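Local coordinates for protein Xaa-Pro dipeptidase (Lactobacillus brevis, PDB 3I7M) that probably acts as a manganese-dependent metallopeptidase of family M24B that cleaves before proline, and is represented here by its N-terminal domain, at residues 11-16 and 46-51; 18-23 and 100-105; 50-55 and 93-98; 84-89 and 118-123. All blocks are in the same frame, centred on the assembly; numbering follows the deposited sequence. Where two conformers were deposited one is given.

Contact 1. Residues 11-16 and 46-51; sequences QWTAQH and LVVFPD
The methyl carbon of A14 lies against the ring of P50, its CB 3.7 Å from CB of the proline. One residue earlier on the helix, T13 adds a second touch: its CG2 comes within 3.9 Å of CD of P50, and the two side chains meet at about a right angle. Because CG2 of T13 stands anti to the backbone N, the branch that meets the proline is the methyl, while OG1 sits beside the backbone N and is taken up by the carbonyl oxygen of I9 and by OG1 of T21. V48 gives the packing its buried side, its CG1 lying 4.3 Å from OG1 of T13. Here helix 5-15 covers one face of the mixed sheet of this creatinase/prolidase N-terminal domain, and the touching residues are the last of strand 45-48 and the loop that follows it. The side chain of V48 is also packed by L6, I9 and Q10 of the same helix. F49 points away from the helix and its ring packs on M20, F55 and R95, but its carbonyl oxygen accepts a hydrogen bond from NE2 of Q10.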
loop_
_atom_site.group_PDB
_atom_site.type_symbol
_atom_site.label_atom_id
_atom_site.label_comp_id
_atom_site.label_asym_id
_atom_site.label_seq_id
_atom_site.Cartn_x
_atom_site.Cartn_y
_atom_site.Cartn_z
ATOM N N GLN A 11 -0.751 1.917 13.922
ATOM C CA GLN A 11 -1.244 1.377 15.179
ATOM C C GLN A 11 -2.342 0.327 14.951
ATOM O O GLN A 11 -2.387 -0.747 15.576
ATOM C CB GLN A 11 -1.741 2.527 16.079
ATOM C CG GLN A 11 -2.270 2.081 17.415
ATOM C CD GLN A 11 -2.974 3.196 18.153
ATOM O OE1 GLN A 11 -4.206 3.350 18.065
ATOM N NE2 GLN A 11 -2.203 3.983 18.895
ATOM N N TRP A 12 -3.244 0.653 14.035
ATOM C CA TRP A 12 -4.352 -0.234 13.669
ATOM C C TRP A 12 -3.787 -1.547 13.148
ATOM O O TRP A 12 -4.247 -2.620 13.498
ATOM C CB TRP A 12 -5.286 0.451 12.638
ATOM C CG TRP A 12 -6.462 -0.362 12.230
ATOM C CD1 TRP A 12 -7.719 -0.301 12.726
ATOM C CD2 TRP A 12 -6.499 -1.423 11.215
ATOM N NE1 TRP A 12 -8.538 -1.202 12.076
ATOM C CE2 TRP A 12 -7.806 -1.914 11.167
ATOM C CE3 TRP A 12 -5.556 -1.940 10.321
ATOM C CZ2 TRP A 12 -8.188 -2.934 10.297
ATOM C CZ3 TRP A 12 -5.913 -2.961 9.505
ATOM C CH2 TRP A 12 -7.224 -3.474 9.494
ATOM N N THR A 13 -2.782 -1.406 12.279
ATOM C CA THR A 13 -2.122 -2.573 11.681
ATOM C C THR A 13 -1.545 -3.490 12.795
ATOM O O THR A 13 -1.735 -4.674 12.798
ATOM C CB THR A 13 -1.050 -2.094 10.746
ATOM O OG1 THR A 13 -1.659 -1.222 9.758
ATOM C CG2 THR A 13 -0.367 -3.224 10.031
ATOM N N ALA A 14 -0.828 -2.891 13.727
ATOM C CA ALA A 14 -0.264 -3.655 14.852
ATOM C C ALA A 14 -1.320 -4.269 15.754
ATOM O O ALA A 14 -1.258 -5.462 16.105
ATOM C CB ALA A 14 0.691 -2.693 15.640
ATOM N N GLN A 15 -2.367 -3.514 16.047
ATOM C CA GLN A 15 -3.467 -4.018 16.847
ATOM C C GLN A 15 -4.232 -5.179 16.238
ATOM O O GLN A 15 -4.786 -5.998 16.955
ATOM C CB GLN A 15 -4.443 -2.879 17.162
ATOM C CG GLN A 15 -3.852 -1.842 18.094
ATOM C CD GLN A 15 -4.757 -0.623 18.232
ATOM O OE1 GLN A 15 -5.812 -0.539 17.577
ATOM N NE2 GLN A 15 -4.353 0.330 19.054
ATOM N N HIS A 16 -4.228 -5.269 14.912
ATOM C CA HIS A 16 -4.838 -6.358 14.181
ATOM C C HIS A 16 -3.867 -7.462 13.812
ATOM O O HIS A 16 -4.219 -8.377 13.074
ATOM C CB HIS A 16 -5.501 -5.762 12.935
ATOM C CG HIS A 16 -6.773 -5.046 13.245
ATOM N ND1 HIS A 16 -6.799 -3.809 13.809
ATOM C CD2 HIS A 16 -8.071 -5.439 13.155
ATOM C CE1 HIS A 16 -8.043 -3.440 14.043
ATOM N NE2 HIS A 16 -8.839 -4.400 13.616
ATOM N N LEU A 46 0.052 2.545 -1.231
ATOM C CA LEU A 46 0.718 3.053 -0.034
ATOM C C LEU A 46 0.756 1.903 0.972
ATOM O O LEU A 46 -0.299 1.368 1.319
ATOM C CB LEU A 46 0.020 4.290 0.504
ATOM C CG LEU A 46 0.786 5.140 1.510
ATOM C CD1 LEU A 46 0.127 6.528 1.613
ATOM C CD2 LEU A 46 0.799 4.414 2.816
ATOM N N VAL A 47 1.940 1.455 1.344
ATOM C CA VAL A 47 2.139 0.278 2.186
ATOM C C VAL A 47 2.579 0.714 3.549
ATOM O O VAL A 47 3.520 1.474 3.695
ATOM C CB VAL A 47 3.155 -0.669 1.596
ATOM C CG1 VAL A 47 3.411 -1.875 2.522
ATOM C CG2 VAL A 47 2.663 -1.060 0.175
ATOM N N VAL A 48 1.845 0.259 4.547
ATOM C CA VAL A 48 2.066 0.671 5.928
ATOM C C VAL A 48 2.398 -0.602 6.766
ATOM O O VAL A 48 1.833 -1.686 6.582
ATOM C CB VAL A 48 0.803 1.299 6.534
ATOM C CG1 VAL A 48 0.952 1.709 8.068
ATOM C CG2 VAL A 48 0.331 2.509 5.716
ATOM N N PHE A 49 3.395 -0.467 7.661
ATOM C CA PHE A 49 3.830 -1.558 8.509
ATOM C C PHE A 49 3.536 -1.220 9.937
ATOM O O PHE A 49 3.419 -0.049 10.301
ATOM C CB PHE A 49 5.351 -1.781 8.336
ATOM C CG PHE A 49 5.737 -2.167 6.941
ATOM C CD1 PHE A 49 5.594 -3.471 6.510
ATOM C CD2 PHE A 49 6.202 -1.222 6.043
ATOM C CE1 PHE A 49 5.922 -3.872 5.216
ATOM C CE2 PHE A 49 6.553 -1.585 4.731
ATOM C CZ PHE A 49 6.391 -2.918 4.302
ATOM N N PRO A 50 3.502 -2.252 10.762
ATOM C CA PRO A 50 3.165 -1.987 12.167
ATOM C C PRO A 50 4.293 -1.366 12.957
ATOM O O PRO A 50 4.038 -0.720 14.014
ATOM C CB PRO A 50 2.882 -3.359 12.721
ATOM C CG PRO A 50 3.538 -4.349 11.838
ATOM C CD PRO A 50 3.486 -3.670 10.433
ATOM N N ASP A 51 5.514 -1.544 12.479
ATOM C CA ASP A 51 6.685 -1.226 13.288
ATOM C C ASP A 51 7.859 -0.634 12.511
ATOM O O ASP A 51 9.012 -0.610 12.993
ATOM C CB ASP A 51 7.089 -2.509 14.020
ATOM C CG ASP A 51 7.523 -3.598 13.067
ATOM O OD1 ASP A 51 7.332 -3.434 11.816
ATOM O OD2 ASP A 51 7.991 -4.651 13.594
#

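Contact 2. Residues 18-23 and 100-105; sequences ASMTYL and EHVAIE
A nearly straight backbone bond joins N of Y22 to O of A103 at 2.8 Å, and N of A103 returns one to O of M20 at 3.1 Å. Between them T21 pairs in parallel with A103, its OG1 3.5 Å from CB of the alanine and bonded to OG1 of T13. On the opposite face of the sheet the selenomethionine M20 passes across V102 at a slant, its CE 3.9 Å from CG1. These middle residues are buried and packed closely.

The solvent side lies at S19, E100 and H101. There N of S19 still donates to O of H101 at 2.7 Å, and OG of S19 adds to this by accepting from N of E100 (2.9 Å, 173°), while a water accepts from N of H101. At the other, buried end the direct pairing opens between Y22 and E105, and a water fits in, donating to O of Y22 at 2.7 Å. Beyond it OE1 of E105, 3.4 Å from CA of L23, takes the backbone N-H groups of S24 and N25, and OE2 is bonded to OG1 of T28. Parallel and nearly 80 residues apart, strands 20-23 and 101-104 are neighbours in the mixed sheet of the creatinase/prolidase N-terminal domain, between strands 45-48 and 125-129.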
loop_
_atom_site.group_PDB
_atom_site.type_symbol
_atom_site.label_atom_id
_atom_site.label_comp_id
_atom_site.label_asym_id
_atom_site.label_seq_id
_atom_site.Cartn_x
_atom_site.Cartn_y
_atom_site.Cartn_z
ATOM N N ALA A 18 -1.447 -7.561 11.887
ATOM C CA ALA A 18 -1.178 -7.584 10.453
ATOM C C ALA A 18 0.304 -7.349 10.201
ATOM O O ALA A 18 0.935 -6.452 10.803
ATOM C CB ALA A 18 -1.965 -6.496 9.748
ATOM N N SER A 19 0.865 -8.083 9.256
ATOM C CA SER A 19 2.190 -7.833 8.817
ATOM C C SER A 19 2.363 -6.519 8.075
ATOM O O SER A 19 3.467 -5.925 8.048
ATOM C CB SER A 19 2.689 -8.936 7.889
ATOM O OG SER A 19 2.716 -10.217 8.551
HETATM N N MSE A 20 1.298 -6.136 7.391
HETATM C CA MSE A 20 1.315 -4.880 6.632
HETATM C C MSE A 20 -0.107 -4.586 6.238
HETATM O O MSE A 20 -0.982 -5.448 6.236
HETATM C CB MSE A 20 2.196 -4.891 5.430
HETATM C CG MSE A 20 1.737 -5.904 4.430
HETATM SE SE MSE A 20 3.005 -6.110 2.992
HETATM C CE MSE A 20 1.977 -7.062 1.825
ATOM N N THR A 21 -0.321 -3.310 5.909
ATOM C CA THR A 21 -1.548 -2.810 5.304
ATOM C C THR A 21 -1.213 -2.289 3.915
ATOM O O THR A 21 -0.288 -1.465 3.795
ATOM C CB THR A 21 -2.121 -1.759 6.190
ATOM O OG1 THR A 21 -2.628 -2.404 7.376
ATOM C CG2 THR A 21 -3.266 -1.043 5.528
ATOM N N TYR A 22 -1.985 -2.714 2.916
ATOM C CA TYR A 22 -1.780 -2.299 1.514
ATOM C C TYR A 22 -2.933 -1.411 1.159
ATOM O O TYR A 22 -4.080 -1.904 1.048
ATOM C CB TYR A 22 -1.715 -3.557 0.656
ATOM C CG TYR A 22 -1.531 -3.244 -0.810
ATOM C CD1 TYR A 22 -0.253 -3.172 -1.345
ATOM C CD2 TYR A 22 -2.593 -3.178 -1.657
ATOM C CE1 TYR A 22 -0.085 -2.856 -2.685
ATOM C CE2 TYR A 22 -2.420 -2.862 -3.039
ATOM C CZ TYR A 22 -1.156 -2.762 -3.493
ATOM O OH TYR A 22 -0.972 -2.421 -4.844
ATOM N N LEU A 23 -2.707 -0.102 0.993
ATOM C CA LEU A 23 -3.749 0.896 0.644
ATOM C C LEU A 23 -3.685 1.157 -0.861
ATOM O O LEU A 23 -2.576 1.412 -1.406
ATOM C CB LEU A 23 -3.490 2.155 1.410
ATOM C CG LEU A 23 -3.595 1.993 2.923
ATOM C CD1 LEU A 23 -3.256 3.357 3.545
ATOM C CD2 LEU A 23 -4.915 1.440 3.422
ATOM N N GLU A 100 2.213 -12.373 6.696
ATOM C CA GLU A 100 1.186 -13.343 7.036
ATOM C C GLU A 100 -0.144 -12.640 6.866
ATOM O O GLU A 100 -0.588 -12.513 5.715
ATOM C CB GLU A 100 1.420 -13.920 8.434
ATOM C CG GLU A 100 2.692 -14.790 8.446
ATOM C CD GLU A 100 2.937 -15.526 9.746
ATOM O OE1 GLU A 100 2.007 -15.694 10.551
ATOM O OE2 GLU A 100 4.099 -15.935 9.934
ATOM N N HIS A 101 -0.760 -12.089 7.897
ATOM C CA HIS A 101 -2.000 -11.367 7.709
ATOM C C HIS A 101 -1.730 -10.038 7.052
ATOM O O HIS A 101 -0.818 -9.306 7.464
ATOM C CB HIS A 101 -2.777 -11.203 8.997
ATOM C CG HIS A 101 -3.157 -12.490 9.606
ATOM N ND1 HIS A 101 -4.330 -13.139 9.305
ATOM C CD2 HIS A 101 -2.439 -13.333 10.380
ATOM C CE1 HIS A 101 -4.374 -14.275 9.992
ATOM N NE2 HIS A 101 -3.225 -14.429 10.623
ATOM N N VAL A 102 -2.443 -9.752 5.958
ATOM C CA VAL A 102 -2.351 -8.505 5.199
ATOM C C VAL A 102 -3.703 -7.826 5.163
ATOM O O VAL A 102 -4.714 -8.477 4.882
ATOM C CB VAL A 102 -1.822 -8.731 3.750
ATOM C CG1 VAL A 102 -1.724 -7.404 3.052
ATOM C CG2 VAL A 102 -0.473 -9.437 3.776
ATOM N N ALA A 103 -3.783 -6.553 5.539
ATOM C CA ALA A 103 -5.006 -5.783 5.450
ATOM C C ALA A 103 -5.034 -5.038 4.126
ATOM O O ALA A 103 -3.997 -4.547 3.658
ATOM C CB ALA A 103 -5.059 -4.789 6.589
ATOM N N ILE A 104 -6.217 -5.027 3.528
ATOM C CA ILE A 104 -6.468 -4.321 2.262
ATOM C C ILE A 104 -7.777 -3.517 2.398
ATOM O O ILE A 104 -8.555 -3.736 3.353
ATOM C CB ILE A 104 -6.517 -5.258 1.037
ATOM C CG1 ILE A 104 -7.422 -6.440 1.308
ATOM C CG2 ILE A 104 -5.083 -5.711 0.699
ATOM C CD1 ILE A 104 -7.794 -7.189 0.085
ATOM N N GLU A 105 -8.069 -2.656 1.451
ATOM C CA GLU A 105 -9.295 -1.892 1.366
ATOM C C GLU A 105 -10.203 -2.708 0.450
ATOM O O GLU A 105 -10.307 -2.509 -0.775
ATOM C CB GLU A 105 -9.024 -0.515 0.739
ATOM C CG GLU A 105 -8.117 0.287 1.659
ATOM C CD GLU A 105 -7.900 1.668 1.123
ATOM O OE1 GLU A 105 -6.953 1.867 0.315
ATOM O OE2 GLU A 105 -8.633 2.590 1.547
HETATM O O HOH W 1 0.349 -11.302 10.656
HETATM O O HOH W 2 -6.157 -2.298 -0.635
#

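Contact 3. Residues 50-55 and 93-98; sequences PDQDPF and KQRHVN
Q52 and R95 meet because both chains run out straight: CG of Q52 sits between its backbone N and carbonyl carbon (chi1 65°) with the chain extended beyond it, and R95 is extended from CG to NE. The glutamine amide thus reaches the backbone of R95, where NE2 donates to O at 3.1 Å in an almost linear bond (175°) lying in the amide plane. NE2 also touches CG2 of V97, while OE1 meets the aliphatic part of R95 where the two chains cross at a slant, 3.3 Å from its CB. Farther out, the guanidinium lies with one face over CD2 of F55, its CZ 3.6 Å from that ring atom, a tilted overlap with the planes 37° apart. Two waters link the guanidinium to the loop: one accepts from NE of R95 and lies within hydrogen-bonding distance of OE1 of Q52 and O of D53, and the other, in the guanidinium plane, accepts from NH2 at 2.9 Å beside O of P54. NH1 is bonded to OE1 of Q91. With a leucine in place of R95, the F55 ring would probably be left without its guanidinium neighbour and both waters without their donor.

Helix 84-94 ends here in a Schellman motif with H96, of positive phi, as its C-prime residue, which leaves O of R95 turned to the loop between strands 45-48 and 55-59. The charge of R95, held by three hydrogen bonds, is probably balanced by neutral oxygens, two waters and OE1 of Q91, and not by a carboxylate among these partners.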
loop_
_atom_site.group_PDB
_atom_site.type_symbol
_atom_site.label_atom_id
_atom_site.label_comp_id
_atom_site.label_asym_id
_atom_site.label_seq_id
_atom_site.Cartn_x
_atom_site.Cartn_y
_atom_site.Cartn_z
ATOM N N PRO A 50 3.502 -2.252 10.762
ATOM C CA PRO A 50 3.165 -1.987 12.167
ATOM C C PRO A 50 4.293 -1.366 12.957
ATOM O O PRO A 50 4.038 -0.720 14.014
ATOM C CB PRO A 50 2.882 -3.359 12.721
ATOM C CG PRO A 50 3.538 -4.349 11.838
ATOM C CD PRO A 50 3.486 -3.670 10.433
ATOM N N ASP A 51 5.514 -1.544 12.479
ATOM C CA ASP A 51 6.685 -1.226 13.288
ATOM C C ASP A 51 7.859 -0.634 12.511
ATOM O O ASP A 51 9.012 -0.610 12.993
ATOM C CB ASP A 51 7.089 -2.509 14.020
ATOM C CG ASP A 51 7.523 -3.598 13.067
ATOM O OD1 ASP A 51 7.332 -3.434 11.816
ATOM O OD2 ASP A 51 7.991 -4.651 13.594
ATOM N N GLN A 52 7.576 -0.067 11.340
ATOM C CA GLN A 52 8.626 0.542 10.523
ATOM C C GLN A 52 7.983 1.455 9.507
ATOM O O GLN A 52 6.756 1.484 9.434
ATOM C CB GLN A 52 9.511 -0.531 9.887
ATOM C CG GLN A 52 8.799 -1.435 8.880
ATOM C CD GLN A 52 9.748 -2.353 8.133
ATOM O OE1 GLN A 52 10.642 -1.893 7.371
ATOM N NE2 GLN A 52 9.600 -3.615 8.344
ATOM N N ASP A 53 8.788 2.217 8.791
ATOM C CA ASP A 53 8.320 3.259 7.931
ATOM C C ASP A 53 7.554 2.703 6.711
ATOM O O ASP A 53 7.865 1.605 6.195
ATOM C CB ASP A 53 9.488 4.096 7.405
ATOM C CG ASP A 53 10.141 4.978 8.484
ATOM O OD1 ASP A 53 9.593 5.123 9.621
ATOM O OD2 ASP A 53 11.149 5.566 8.063
ATOM N N PRO A 54 6.577 3.505 6.271
ATOM C CA PRO A 54 5.799 3.123 5.083
ATOM C C PRO A 54 6.534 3.471 3.796
ATOM O O PRO A 54 7.589 4.103 3.827
ATOM C CB PRO A 54 4.569 3.973 5.187
ATOM C CG PRO A 54 5.102 5.300 5.798
ATOM C CD PRO A 54 6.167 4.817 6.790
ATOM N N PHE A 55 5.946 3.112 2.666
ATOM C CA PHE A 55 6.431 3.576 1.380
ATOM C C PHE A 55 5.248 3.709 0.434
ATOM O O PHE A 55 4.174 3.112 0.627
ATOM C CB PHE A 55 7.502 2.684 0.782
ATOM C CG PHE A 55 7.076 1.317 0.376
ATOM C CD1 PHE A 55 6.591 1.039 -0.898
ATOM C CD2 PHE A 55 7.220 0.266 1.259
ATOM C CE1 PHE A 55 6.210 -0.239 -1.258
ATOM C CE2 PHE A 55 6.897 -1.027 0.927
ATOM C CZ PHE A 55 6.394 -1.300 -0.368
ATOM N N LYS A 93 10.021 -7.544 0.947
ATOM C CA LYS A 93 11.083 -8.489 1.289
ATOM C C LYS A 93 12.387 -7.790 1.731
ATOM O O LYS A 93 13.026 -8.251 2.722
ATOM C CB LYS A 93 11.240 -9.515 0.136
ATOM C CG LYS A 93 9.972 -10.438 -0.024
ATOM C CD LYS A 93 9.954 -11.204 -1.346
ATOM C CE LYS A 93 8.687 -12.022 -1.547
ATOM N NZ LYS A 93 8.721 -12.796 -2.842
ATOM N N GLN A 94 12.725 -6.642 1.145
ATOM C CA GLN A 94 13.902 -5.835 1.568
ATOM C C GLN A 94 13.763 -5.307 2.977
ATOM O O GLN A 94 14.782 -5.051 3.667
ATOM C CB GLN A 94 14.065 -4.629 0.665
ATOM C CG GLN A 94 14.558 -4.938 -0.688
ATOM C CD GLN A 94 14.583 -3.706 -1.599
ATOM O OE1 GLN A 94 14.618 -2.543 -1.136
ATOM N NE2 GLN A 94 14.582 -3.957 -2.890
ATOM N N ARG A 95 12.502 -5.158 3.430
ATOM C CA ARG A 95 12.181 -4.610 4.726
ATOM C C ARG A 95 11.996 -5.742 5.743
ATOM O O ARG A 95 11.525 -5.521 6.856
ATOM C CB ARG A 95 10.920 -3.729 4.622
ATOM C CG ARG A 95 11.260 -2.430 3.985
ATOM C CD ARG A 95 9.991 -1.647 3.644
ATOM N NE ARG A 95 10.251 -0.297 3.223
ATOM C CZ ARG A 95 10.683 0.046 2.016
ATOM N NH1 ARG A 95 10.890 -0.870 1.061
ATOM N NH2 ARG A 95 10.835 1.338 1.719
ATOM N N HIS A 96 12.419 -6.934 5.350
ATOM C CA HIS A 96 12.444 -8.115 6.225
ATOM C C HIS A 96 11.089 -8.573 6.677
ATOM O O HIS A 96 10.939 -9.116 7.786
ATOM C CB HIS A 96 13.398 -7.877 7.403
ATOM C CG HIS A 96 14.732 -7.339 6.983
ATOM N ND1 HIS A 96 15.614 -8.069 6.211
ATOM C CD2 HIS A 96 15.300 -6.119 7.148
ATOM C CE1 HIS A 96 16.682 -7.336 5.953
ATOM N NE2 HIS A 96 16.516 -6.148 6.508
ATOM N N VAL A 97 10.088 -8.404 5.806
ATOM C CA VAL A 97 8.746 -8.832 6.078
ATOM C C VAL A 97 8.366 -9.965 5.161
ATOM O O VAL A 97 8.480 -9.866 3.922
ATOM C CB VAL A 97 7.738 -7.662 5.937
ATOM C CG1 VAL A 97 6.291 -8.219 5.986
ATOM C CG2 VAL A 97 8.012 -6.560 6.958
ATOM N N ASN A 98 7.952 -11.081 5.758
ATOM C CA ASN A 98 7.366 -12.199 5.030
ATOM C C ASN A 98 5.934 -12.182 5.479
ATOM O O ASN A 98 5.618 -12.711 6.560
ATOM C CB ASN A 98 8.039 -13.527 5.389
ATOM C CG ASN A 98 7.376 -14.743 4.729
ATOM O OD1 ASN A 98 6.602 -14.632 3.781
ATOM N ND2 ASN A 98 7.733 -15.935 5.226
HETATM O O HOH W 3 10.251 0.454 6.118
HETATM O O HOH W 4 10.093 2.934 3.978
#

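Contact 4. Residues 84-89 and 118-123; sequences PWAMIA and AAQFSA
Q120 lies across the side of helix 84-94, with its chain bent at chi2 (-71°) so that the amide turns back along A86 while CB stays over A89. At the near end CB of Q120 and CB of A89 are only 3.4 Å apart, a tight fit between two aliphatic carbons. Midway, CG sits 3.7 Å from the carbonyl oxygen of W85, and at the far end OE1 comes 3.4 Å from CA of A86 and 3.6 Å from its CB. The glutamine is thus laid against the helix surface mostly by its carbons and OE1, not by a bond across the two segments.

F121 follows on, its ring set obliquely to A89, whose CB is 3.8 Å from CE2; the same ring packs on P99 and on M20 of strand 20-23. This places the turn that ends helix 111-118, a type I turn from A118 to F121, against the helix that in this creatinase/prolidase N-terminal domain leads into strand 101-104. The two alanines leave the helix side shallow enough for both side chains. Losing the side chain of Q120 to a glycine is likely to uncover A86 and the carbonyl of W85, opening a gap beside the helix.

The indole of W85 leads off from Q120, though its CB is 4.1 Å from CG of the glutamine, and packs on L117, A116 and R113 of helix 111-118 and on Y22 of the sheet. The carbonyl oxygen of Q120 accepts from NZ of K93 near the end of helix 84-94.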
loop_
_atom_site.group_PDB
_atom_site.type_symbol
_atom_site.label_atom_id
_atom_site.label_comp_id
_atom_site.label_asym_id
_atom_site.label_seq_id
_atom_site.Cartn_x
_atom_site.Cartn_y
_atom_site.Cartn_z
ATOM N N PRO A 84 4.821 -4.699 -11.554
ATOM C CA PRO A 84 4.699 -3.915 -10.341
ATOM C C PRO A 84 4.529 -4.782 -9.096
ATOM O O PRO A 84 4.960 -4.424 -8.037
ATOM C CB PRO A 84 3.488 -3.013 -10.601
ATOM C CG PRO A 84 2.629 -3.832 -11.560
ATOM C CD PRO A 84 3.660 -4.518 -12.462
ATOM N N TRP A 85 3.892 -5.952 -9.244
ATOM C CA TRP A 85 3.649 -6.803 -8.120
ATOM C C TRP A 85 4.937 -7.394 -7.545
ATOM O O TRP A 85 5.110 -7.454 -6.329
ATOM C CB TRP A 85 2.616 -7.900 -8.466
ATOM C CG TRP A 85 1.383 -7.310 -9.063
ATOM C CD1 TRP A 85 0.980 -7.363 -10.354
ATOM C CD2 TRP A 85 0.474 -6.425 -8.384
ATOM N NE1 TRP A 85 -0.165 -6.581 -10.506
ATOM C CE2 TRP A 85 -0.486 -6.029 -9.307
ATOM C CE3 TRP A 85 0.378 -5.964 -7.080
ATOM C CZ2 TRP A 85 -1.568 -5.144 -8.926
ATOM C CZ3 TRP A 85 -0.672 -5.116 -6.746
ATOM C CH2 TRP A 85 -1.598 -4.714 -7.684
ATOM N N ALA A 86 5.813 -7.813 -8.462
ATOM C CA ALA A 86 7.110 -8.338 -8.046
ATOM C C ALA A 86 7.927 -7.261 -7.402
ATOM O O ALA A 86 8.568 -7.509 -6.404
ATOM C CB ALA A 86 7.856 -8.941 -9.193
HETATM N N MSE A 87 7.844 -6.054 -7.936
HETATM C CA MSE A 87 8.611 -4.952 -7.372
HETATM C C MSE A 87 8.097 -4.518 -6.009
HETATM O O MSE A 87 8.868 -4.242 -5.133
HETATM C CB MSE A 87 8.614 -3.820 -8.327
HETATM C CG MSE A 87 9.441 -4.132 -9.530
HETATM SE SE MSE A 87 9.293 -2.798 -10.859
HETATM C CE MSE A 87 10.180 -1.309 -9.997
ATOM N N ILE A 88 6.783 -4.493 -5.803
ATOM C CA ILE A 88 6.238 -4.200 -4.491
ATOM C C ILE A 88 6.685 -5.259 -3.527
ATOM O O ILE A 88 7.069 -4.965 -2.402
ATOM C CB ILE A 88 4.677 -4.187 -4.516
ATOM C CG1 ILE A 88 4.168 -2.927 -5.206
ATOM C CG2 ILE A 88 4.083 -4.253 -3.092
ATOM C CD1 ILE A 88 2.766 -3.036 -5.726
ATOM N N ALA A 89 6.596 -6.512 -3.958
ATOM C CA ALA A 89 6.968 -7.604 -3.064
ATOM C C ALA A 89 8.458 -7.512 -2.716
ATOM O O ALA A 89 8.850 -7.809 -1.547
ATOM C CB ALA A 89 6.665 -8.961 -3.735
ATOM N N ALA A 118 -0.832 -11.330 -3.693
ATOM C CA ALA A 118 -0.687 -12.511 -2.873
ATOM C C ALA A 118 0.293 -13.535 -3.503
ATOM O O ALA A 118 1.002 -14.244 -2.768
ATOM C CB ALA A 118 -2.032 -13.141 -2.616
ATOM N N ALA A 119 0.249 -13.660 -4.821
ATOM C CA ALA A 119 1.114 -14.631 -5.545
ATOM C C ALA A 119 2.571 -14.388 -5.318
ATOM O O ALA A 119 3.362 -15.312 -5.495
ATOM C CB ALA A 119 0.799 -14.615 -7.026
ATOM N N GLN A 120 2.966 -13.216 -4.901
ATOM C CA GLN A 120 4.394 -12.889 -4.744
ATOM C C GLN A 120 4.951 -13.296 -3.398
ATOM O O GLN A 120 6.160 -13.204 -3.206
ATOM C CB GLN A 120 4.567 -11.401 -4.964
ATOM C CG GLN A 120 4.246 -11.005 -6.353
ATOM C CD GLN A 120 5.274 -11.475 -7.410
ATOM O OE1 GLN A 120 6.481 -11.520 -7.131
ATOM N NE2 GLN A 120 4.797 -11.882 -8.561
ATOM N N PHE A 121 4.091 -13.728 -2.476
ATOM C CA PHE A 121 4.452 -14.065 -1.094
ATOM C C PHE A 121 4.204 -15.521 -0.788
ATOM O O PHE A 121 3.385 -16.145 -1.457
ATOM C CB PHE A 121 3.710 -13.186 -0.119
ATOM C CG PHE A 121 3.986 -11.726 -0.325
ATOM C CD1 PHE A 121 2.973 -10.886 -0.738
ATOM C CD2 PHE A 121 5.237 -11.199 -0.082
ATOM C CE1 PHE A 121 3.213 -9.571 -0.931
ATOM C CE2 PHE A 121 5.433 -9.854 -0.263
ATOM C CZ PHE A 121 4.408 -9.065 -0.666
ATOM N N SER A 122 4.883 -16.074 0.212
ATOM C CA SER A 122 4.803 -17.532 0.348
ATOM C C SER A 122 3.462 -18.035 0.851
ATOM O O SER A 122 2.914 -18.984 0.298
ATOM C CB SER A 122 5.922 -18.088 1.189
ATOM O OG SER A 122 6.182 -17.244 2.259
ATOM N N ALA A 123 2.896 -17.397 1.865
ATOM C CA ALA A 123 1.581 -17.848 2.350
ATOM C C ALA A 123 0.904 -16.749 3.140
ATOM O O ALA A 123 0.706 -16.829 4.338
ATOM C CB ALA A 123 1.642 -19.137 3.158
#

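Overall arrangement
All four contacts lie in one creatinase/prolidase N-terminal domain, around its mixed sheet. Contacts 1 and 2 are closest, with centres 8 Å apart, and meet through neighbouring strands 45-48 and 20-23, where O of V48 and N of T21 are probably hydrogen-bonded. Contact 3 shares P50 and D51 with contact 1 and is nested along the chain inside the loop closed by contact 2. Contacts 3 and 4 both use helix 84-94, which brings the chain to strand 101-104 of contact 2, and their centres are 14 Å apart. Contacts 1 and 4, about 18 Å apart between centres, come in series and do not touch, so segments distant in sequence, such as strands 20-23 and 101-104, are joined in one compact domain.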